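Long-range contacts in hydroquinone dioxygenase small subunit (Pseudomonas sp., PDB 4ZXA), which probably serves as the cupin-fold small subunit of a two-subunit, iron(II)-dependent hydroquinone 1,2-dioxygenase: residues H79-I84 with Q150-G155; N39-A44 with P145-Q150. All blocks are in the same frame, centred on the assembly; numbering follows the deposited sequence.

Contact 1. Residues H79-I84 with Q150-G155; sequences HDEFAI and QQTIKG
The E81 carboxylate meets T152 and Q150 through a single oxygen. T152 OG1 donates to E81 OE2 at 2.8 Å, and E81 OE2 receives it on its anti lone pair, the one away from the other oxygen. Q150 NE2 adds a weak, bent bond of 3.1 Å to E81 OE2, its amide plane almost perpendicular to the carboxylate. With chi1 at -171° the T152 hydroxyl swings opposite the backbone N and lies alongside the glutamate chain, touching E81 CG as well. The same hydroxyl sits in the plane of the H79 ring, at the edge near CE1, while I153 CD1 lies over one ring face in a CH-pi contact, 3.8 Å from the H79 ring centroid. H79 ND1 points back to D80 O through an almost straight bond of 2.8 Å, which fixes the rotation of the imidazole; H79 NE2 is taken up by G106 N.

On the face carrying F82 and Q151, ring and amide run side by side, and Q151 OE1 approaches F82 CD2 to 3.1 Å. That amide's stronger partners are S236 and S241 of the large subunit.

Behind these side chains stands an antiparallel hydrogen-bonded pair: F82 N donates to Q151 O at 3.2 Å and Q151 N to F82 O at 3.0 Å. A83 and Q150 follow as a non-hydrogen-bonded pair. Y138 OH binds both E81 OE1 and Q150 NE2, completing a buried polar cluster. An alanine in place of E81 would probably leave the T152 hydroxyl without its carboxylate acceptor and take from Y138 OH one of its two partners, Q150 remaining the other.

Each strand has a second neighbour: strand 81-87 pairs with 128-132 on its far edge, and strand 145-153 with 61-69.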
ATOM      1  N   HIS A  79      11.183  44.282  11.860  1.00 33.54           N
ATOM      2  CA  HIS A  79      11.428  42.878  12.216  1.00 33.35           C
ATOM      3  C   HIS A  79      12.258  42.197  11.139  1.00 26.74           C
ATOM      4  O   HIS A  79      12.408  42.727  10.045  1.00 32.54           O
ATOM      5  CB  HIS A  79      10.103  42.155  12.356  1.00 25.10           C
ATOM      6  CG  HIS A  79       9.238  42.295  11.153  1.00 26.63           C
ATOM      7  ND1 HIS A  79       9.498  41.636   9.968  1.00 27.41           N
ATOM      8  CD2 HIS A  79       8.133  43.048  10.931  1.00 28.86           C
ATOM      9  CE1 HIS A  79       8.580  41.962   9.078  1.00 30.15           C
ATOM     10  NE2 HIS A  79       7.743  42.824   9.634  1.00 27.77           N
ATOM     11  N   ASP A  80      12.799  41.027  11.439  1.00 29.58           N
ATOM     12  CA  ASP A  80      13.501  40.240  10.427  1.00 23.86           C
ATOM     13  C   ASP A  80      12.649  39.919   9.192  1.00 28.26           C
ATOM     14  O   ASP A  80      11.429  39.702   9.284  1.00 32.05           O
ATOM     15  CB  ASP A  80      13.987  38.934  11.027  1.00 25.91           C
ATOM     16  CG  ASP A  80      15.106  39.131  12.020  1.00 29.15           C
ATOM     17  OD1 ASP A  80      15.813  40.148  11.905  1.00 27.15           O
ATOM     18  OD2 ASP A  80      15.285  38.264  12.905  1.00 30.47           O
ATOM     19  N   GLU A  81      13.313  39.883   8.039  1.00 27.53           N
ATOM     20  CA  GLU A  81      12.731  39.420   6.776  1.00 21.44           C
ATOM     21  C   GLU A  81      13.732  38.486   6.119  1.00 20.71           C
ATOM     22  O   GLU A  81      14.895  38.419   6.525  1.00 22.32           O
ATOM     23  CB  GLU A  81      12.440  40.593   5.837  1.00 21.86           C
ATOM     24  CG  GLU A  81      11.282  41.467   6.266  1.00 22.96           C
ATOM     25  CD  GLU A  81      11.272  42.804   5.547  1.00 30.60           C
ATOM     26  OE1 GLU A  81      12.293  43.522   5.618  1.00 27.97           O
ATOM     27  OE2 GLU A  81      10.246  43.146   4.915  1.00 29.44           O
ATOM     28  N   PHE A  82      13.300  37.762   5.098  1.00 18.97           N
ATOM     29  CA  PHE A  82      14.217  36.862   4.425  1.00 19.56           C
ATOM     30  C   PHE A  82      14.006  36.901   2.924  1.00 19.87           C
ATOM     31  O   PHE A  82      12.900  37.160   2.458  1.00 22.63           O
ATOM     32  CB  PHE A  82      14.020  35.444   4.941  1.00 19.84           C
ATOM     33  CG  PHE A  82      14.239  35.305   6.409  1.00 21.40           C
ATOM     34  CD1 PHE A  82      15.503  35.025   6.907  1.00 21.89           C
ATOM     35  CD2 PHE A  82      13.186  35.465   7.301  1.00 21.52           C
ATOM     36  CE1 PHE A  82      15.720  34.892   8.276  1.00 25.60           C
ATOM     37  CE2 PHE A  82      13.388  35.347   8.668  1.00 22.62           C
ATOM     38  CZ  PHE A  82      14.658  35.054   9.162  1.00 25.34           C
ATOM     39  N   ALA A  83      15.064  36.647   2.165  1.00 22.48           N
ATOM     40  CA  ALA A  83      14.956  36.632   0.709  1.00 22.90           C
ATOM     41  C   ALA A  83      15.597  35.374   0.158  1.00 26.30           C
ATOM     42  O   ALA A  83      16.716  35.012   0.564  1.00 25.31           O
ATOM     43  CB  ALA A  83      15.613  37.866   0.107  1.00 21.67           C
ATOM     44  N   ILE A  84      14.871  34.700  -0.736  1.00 23.19           N
ATOM     45  CA  ILE A  84      15.404  33.567  -1.494  1.00 26.78           C
ATOM     46  C   ILE A  84      15.472  33.932  -2.960  1.00 26.12           C
ATOM     47  O   ILE A  84      14.463  34.304  -3.565  1.00 24.57           O
ATOM     48  CB  ILE A  84      14.489  32.329  -1.438  1.00 31.48           C
ATOM     49  CG1 ILE A  84      13.940  32.103  -0.028  1.00 27.07           C
ATOM     50  CG2 ILE A  84      15.228  31.092  -1.983  1.00 23.83           C
ATOM     51  CD1 ILE A  84      14.820  31.264   0.803  1.00 26.52           C
ATOM     52  N   GLN A 150      10.331  36.753  -1.063  1.00 22.14           N
ATOM     53  CA  GLN A 150      10.510  37.418   0.215  1.00 27.21           C
ATOM     54  C   GLN A 150       9.492  36.931   1.250  1.00 23.73           C
ATOM     55  O   GLN A 150       8.280  36.966   1.009  1.00 22.86           O
ATOM     56  CB  GLN A 150      10.422  38.941   0.044  1.00 25.93           C
ATOM     57  CG  GLN A 150      10.544  39.710   1.348  1.00 30.58           C
ATOM     58  CD  GLN A 150      11.307  41.027   1.199  1.00 37.64           C
ATOM     59  OE1 GLN A 150      12.060  41.225   0.237  1.00 32.74           O
ATOM     60  NE2 GLN A 150      11.124  41.928   2.168  1.00 32.50           N
ATOM     61  N   GLN A 151      10.007  36.481   2.391  1.00 19.44           N
ATOM     62  CA  GLN A 151       9.192  36.128   3.547  1.00 23.13           C
ATOM     63  C   GLN A 151       9.075  37.316   4.504  1.00 22.65           C
ATOM     64  O   GLN A 151      10.071  37.784   5.058  1.00 17.43           O
ATOM     65  CB  GLN A 151       9.814  34.942   4.273  1.00 21.96           C
ATOM     66  CG  GLN A 151       9.127  34.576   5.576  1.00 17.97           C
ATOM     67  CD  GLN A 151       9.970  33.605   6.370  1.00 20.62           C
ATOM     68  OE1 GLN A 151      11.173  33.487   6.123  1.00 23.48           O
ATOM     69  NE2 GLN A 151       9.356  32.898   7.320  1.00 19.94           N
ATOM     70  N   THR A 152       7.857  37.801   4.705  1.00 18.72           N
ATOM     71  CA  THR A 152       7.681  39.005   5.506  1.00 25.27           C
ATOM     72  C   THR A 152       6.241  39.147   6.006  1.00 24.27           C
ATOM     73  O   THR A 152       5.516  38.154   6.095  1.00 24.00           O
ATOM     74  CB  THR A 152       8.136  40.276   4.719  1.00 24.26           C
ATOM     75  OG1 THR A 152       8.145  41.413   5.593  1.00 25.37           O
ATOM     76  CG2 THR A 152       7.219  40.546   3.521  1.00 19.84           C
ATOM     77  N   ILE A 153       5.827  40.376   6.317  1.00 21.84           N
ATOM     78  CA  ILE A 153       4.479  40.635   6.809  1.00 20.96           C
ATOM     79  C   ILE A 153       3.780  41.664   5.930  1.00 24.01           C
ATOM     80  O   ILE A 153       4.396  42.629   5.508  1.00 27.05           O
ATOM     81  CB  ILE A 153       4.532  41.133   8.268  1.00 23.04           C
ATOM     82  CG1 ILE A 153       5.217  40.075   9.144  1.00 25.06           C
ATOM     83  CG2 ILE A 153       3.135  41.507   8.779  1.00 23.65           C
ATOM     84  CD1 ILE A 153       5.351  40.458  10.612  1.00 28.00           C
ATOM     85  N   LYS A 154       2.496  41.455   5.648  1.00 25.01           N
ATOM     86  CA  LYS A 154       1.746  42.372   4.784  1.00 25.21           C
ATOM     87  C   LYS A 154       1.977  43.808   5.241  1.00 31.45           C
ATOM     88  O   LYS A 154       1.809  44.122   6.423  1.00 28.56           O
ATOM     89  CB  LYS A 154       0.248  42.047   4.796  1.00 26.54           C
ATOM     90  CG  LYS A 154      -0.459  42.183   3.443  1.00 26.05           C
ATOM     91  CD  LYS A 154      -1.425  43.340   3.450  1.00 32.89           C
ATOM     92  CE  LYS A 154      -2.858  42.913   3.660  1.00 34.41           C
ATOM     93  NZ  LYS A 154      -3.412  42.315   2.431  1.00 46.63           N
ATOM     94  N   GLY A 155       2.383  44.663   4.302  1.00 29.68           N
ATOM     95  CA  GLY A 155       2.653  46.064   4.573  1.00 29.24           C
ATOM     96  C   GLY A 155       2.192  47.003   3.468  1.00 32.32           C
ATOM     97  O   GLY A 155       1.493  46.583   2.540  1.00 29.09           O
TER

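Contact 2. Residues N39-A44 with P145-Q150; sequences NIFEVA and PGVILQ
A capped helical turn packed on a beta-sheet brings helix 40-45 against strand 145-153, with V147 as the residue most deeply engaged. One methyl does much of the work: V147 CG2 lies 3.7 Å from A44 CB and also 3.7 Å from F41 CD1, filling the angle between the helix residues. It meets the phenylalanine ring obliquely, the two side chains crossing at about a right angle. V147 CG1, opposite the backbone N (chi1 -180°), is turned instead to I40, whose CD1 stands 4.2 Å from V147 CG1. Further along the strand, I40 crosses L149 at about a right angle and meets it with both branches: I40 CG2 reaches L149 CD2 at 3.9 Å, and I40 CD1 touches L149 CD1 at 4.1 Å.

The helix begins with an N-cap: N39 OD1 accepts from F41 N at 2.8 Å and from E42 N at 3.3 Å, the two donors arriving from opposite faces of the amide plane. The cap ties down the N-H groups of F41 and E42 at the first turn. Beside it, I40 CG1 lies over one face of the F41 ring.

In this cupin subunit the helix runs at 120° to the strand, with short-segment axes 9.0 Å apart at their closest. M86 of strand 81-87 touches both I40 and L149, while L17 packs on V147, and A15 and F20 on F41, from the loops. N39 itself pairs in antiparallel fashion with a strand of the large subunit, and its ND2 bonds to D293 of that chain.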
ATOM      1  N   ASN A  39       2.103  30.721  -9.884  1.00 26.45           N
ATOM      2  CA  ASN A  39       3.471  30.267 -10.121  1.00 24.90           C
ATOM      3  C   ASN A  39       4.406  31.471 -10.104  1.00 24.00           C
ATOM      4  O   ASN A  39       4.184  32.434 -10.831  1.00 25.27           O
ATOM      5  CB  ASN A  39       3.553  29.543 -11.458  1.00 23.46           C
ATOM      6  CG  ASN A  39       4.952  29.097 -11.786  1.00 27.76           C
ATOM      7  OD1 ASN A  39       5.826  29.921 -12.070  1.00 29.30           O
ATOM      8  ND2 ASN A  39       5.177  27.782 -11.767  1.00 27.45           N
ATOM      9  N   ILE A  40       5.438  31.427  -9.267  1.00 20.64           N
ATOM     10  CA  ILE A  40       6.233  32.626  -8.993  1.00 23.92           C
ATOM     11  C   ILE A  40       6.927  33.164 -10.258  1.00 28.73           C
ATOM     12  O   ILE A  40       7.257  34.348 -10.359  1.00 26.04           O
ATOM     13  CB  ILE A  40       7.283  32.402  -7.873  1.00 24.57           C
ATOM     14  CG1 ILE A  40       8.263  31.286  -8.244  1.00 23.24           C
ATOM     15  CG2 ILE A  40       6.615  32.085  -6.545  1.00 19.50           C
ATOM     16  CD1 ILE A  40       9.473  31.257  -7.335  1.00 23.62           C
ATOM     17  N   PHE A  41       7.133  32.286 -11.227  1.00 23.42           N
ATOM     18  CA  PHE A  41       7.807  32.684 -12.436  1.00 28.07           C
ATOM     19  C   PHE A  41       6.850  33.406 -13.368  1.00 27.27           C
ATOM     20  O   PHE A  41       7.171  34.481 -13.865  1.00 26.13           O
ATOM     21  CB  PHE A  41       8.538  31.497 -13.070  1.00 26.57           C
ATOM     22  CG  PHE A  41       9.628  30.967 -12.196  1.00 25.58           C
ATOM     23  CD1 PHE A  41      10.766  31.713 -11.983  1.00 24.35           C
ATOM     24  CD2 PHE A  41       9.484  29.765 -11.521  1.00 29.49           C
ATOM     25  CE1 PHE A  41      11.758  31.259 -11.141  1.00 29.50           C
ATOM     26  CE2 PHE A  41      10.484  29.298 -10.680  1.00 28.33           C
ATOM     27  CZ  PHE A  41      11.618  30.048 -10.487  1.00 26.57           C
ATOM     28  N   GLU A  42       5.670  32.842 -13.573  1.00 27.35           N
ATOM     29  CA  GLU A  42       4.624  33.567 -14.274  1.00 30.54           C
ATOM     30  C   GLU A  42       4.401  34.923 -13.605  1.00 29.94           C
ATOM     31  O   GLU A  42       4.328  35.959 -14.275  1.00 36.39           O
ATOM     32  CB  GLU A  42       3.318  32.760 -14.322  1.00 30.85           C
ATOM     33  CG  GLU A  42       2.273  33.355 -15.252  1.00 25.82           C
ATOM     34  CD  GLU A  42       1.150  32.390 -15.554  1.00 37.40           C
ATOM     35  OE1 GLU A  42       0.589  31.793 -14.605  1.00 29.94           O
ATOM     36  OE2 GLU A  42       0.835  32.214 -16.753  1.00 42.58           O
ATOM     37  N   VAL A  43       4.312  34.923 -12.281  1.00 24.62           N
ATOM     38  CA  VAL A  43       4.072  36.172 -11.565  1.00 26.79           C
ATOM     39  C   VAL A  43       5.141  37.255 -11.830  1.00 30.52           C
ATOM     40  O   VAL A  43       4.808  38.390 -12.174  1.00 26.55           O
ATOM     41  CB  VAL A  43       3.862  35.952 -10.043  1.00 23.36           C
ATOM     42  CG1 VAL A  43       3.963  37.284  -9.291  1.00 21.06           C
ATOM     43  CG2 VAL A  43       2.504  35.295  -9.775  1.00 22.08           C
ATOM     44  N   ALA A  44       6.411  36.905 -11.653  1.00 27.28           N
ATOM     45  CA  ALA A  44       7.498  37.847 -11.888  1.00 30.46           C
ATOM     46  C   ALA A  44       7.550  38.272 -13.361  1.00 36.20           C
ATOM     47  O   ALA A  44       7.923  39.401 -13.687  1.00 36.83           O
ATOM     48  CB  ALA A  44       8.835  37.243 -11.455  1.00 27.54           C
ATOM     49  N   PRO A 145      17.342  39.955 -15.462  1.00 41.81           N
ATOM     50  CA  PRO A 145      16.055  39.665 -14.824  1.00 40.51           C
ATOM     51  C   PRO A 145      16.119  38.381 -13.990  1.00 44.14           C
ATOM     52  O   PRO A 145      16.571  37.335 -14.468  1.00 35.35           O
ATOM     53  CB  PRO A 145      15.101  39.484 -16.019  1.00 51.24           C
ATOM     54  CG  PRO A 145      15.769  40.194 -17.164  1.00 36.51           C
ATOM     55  CD  PRO A 145      17.242  39.989 -16.931  1.00 41.91           C
ATOM     56  N   GLY A 146      15.672  38.473 -12.742  1.00 39.16           N
ATOM     57  CA  GLY A 146      15.628  37.325 -11.859  1.00 33.51           C
ATOM     58  C   GLY A 146      14.381  37.357 -10.995  1.00 32.65           C
ATOM     59  O   GLY A 146      13.544  38.248 -11.134  1.00 29.44           O
ATOM     60  N   VAL A 147      14.272  36.387 -10.091  1.00 33.42           N
ATOM     61  CA  VAL A 147      13.120  36.268  -9.210  1.00 27.20           C
ATOM     62  C   VAL A 147      13.529  36.162  -7.736  1.00 29.83           C
ATOM     63  O   VAL A 147      14.364  35.322  -7.380  1.00 25.94           O
ATOM     64  CB  VAL A 147      12.283  35.047  -9.592  1.00 29.47           C
ATOM     65  CG1 VAL A 147      11.100  34.935  -8.681  1.00 28.99           C
ATOM     66  CG2 VAL A 147      11.829  35.137 -11.051  1.00 26.48           C
ATOM     67  N   ILE A 148      12.960  37.032  -6.896  1.00 28.76           N
ATOM     68  CA  ILE A 148      13.209  37.006  -5.450  1.00 26.49           C
ATOM     69  C   ILE A 148      11.941  36.630  -4.679  1.00 30.74           C
ATOM     70  O   ILE A 148      10.880  37.241  -4.881  1.00 27.72           O
ATOM     71  CB  ILE A 148      13.648  38.380  -4.901  1.00 29.63           C
ATOM     72  CG1 ILE A 148      14.873  38.925  -5.641  1.00 33.06           C
ATOM     73  CG2 ILE A 148      13.912  38.291  -3.406  1.00 24.35           C
ATOM     74  CD1 ILE A 148      15.288  40.333  -5.188  1.00 31.43           C
ATOM     75  N   LEU A 149      12.052  35.632  -3.799  1.00 24.12           N
ATOM     76  CA  LEU A 149      10.977  35.305  -2.872  1.00 22.66           C
ATOM     77  C   LEU A 149      11.277  35.961  -1.543  1.00 27.68           C
ATOM     78  O   LEU A 149      12.351  35.748  -0.958  1.00 25.46           O
ATOM     79  CB  LEU A 149      10.868  33.796  -2.656  1.00 22.50           C
ATOM     80  CG  LEU A 149       9.945  32.985  -3.557  1.00 23.02           C
ATOM     81  CD1 LEU A 149      10.116  31.506  -3.269  1.00 32.67           C
ATOM     82  CD2 LEU A 149       8.518  33.375  -3.341  1.00 26.09           C
ATOM     83  N   GLN A 150      10.331  36.753  -1.063  1.00 22.14           N
ATOM     84  CA  GLN A 150      10.510  37.418   0.215  1.00 27.21           C
ATOM     85  C   GLN A 150       9.492  36.931   1.250  1.00 23.73           C
ATOM     86  O   GLN A 150       8.280  36.966   1.009  1.00 22.86           O
ATOM     87  CB  GLN A 150      10.422  38.941   0.044  1.00 25.93           C
ATOM     88  CG  GLN A 150      10.544  39.710   1.348  1.00 30.58           C
ATOM     89  CD  GLN A 150      11.307  41.027   1.199  1.00 37.64           C
ATOM     90  OE1 GLN A 150      12.060  41.225   0.237  1.00 32.74           O
ATOM     91  NE2 GLN A 150      11.124  41.928   2.168  1.00 32.50           N
TER

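Overall arrangement
Both contacts are buried, their centres about 15 Å apart, and both use strand 145-153, with Q150 common to the two ranges. Contact 1 joins neighbouring strands within one sheet; contact 2 sets a helix against that sheet. Their chemistry differs accordingly: backbone bonds and a polar cluster link the strands in contact 1, whereas aliphatic and aromatic groups meet across contact 2, the N39 cap lying within the helical segment. The two meet where I84 N probably bonds to L149 O, at 2.7 Å, and A83 packs on I148. The large subunit approaches both, through Q151 and D80 in contact 1 and N39 in contact 2.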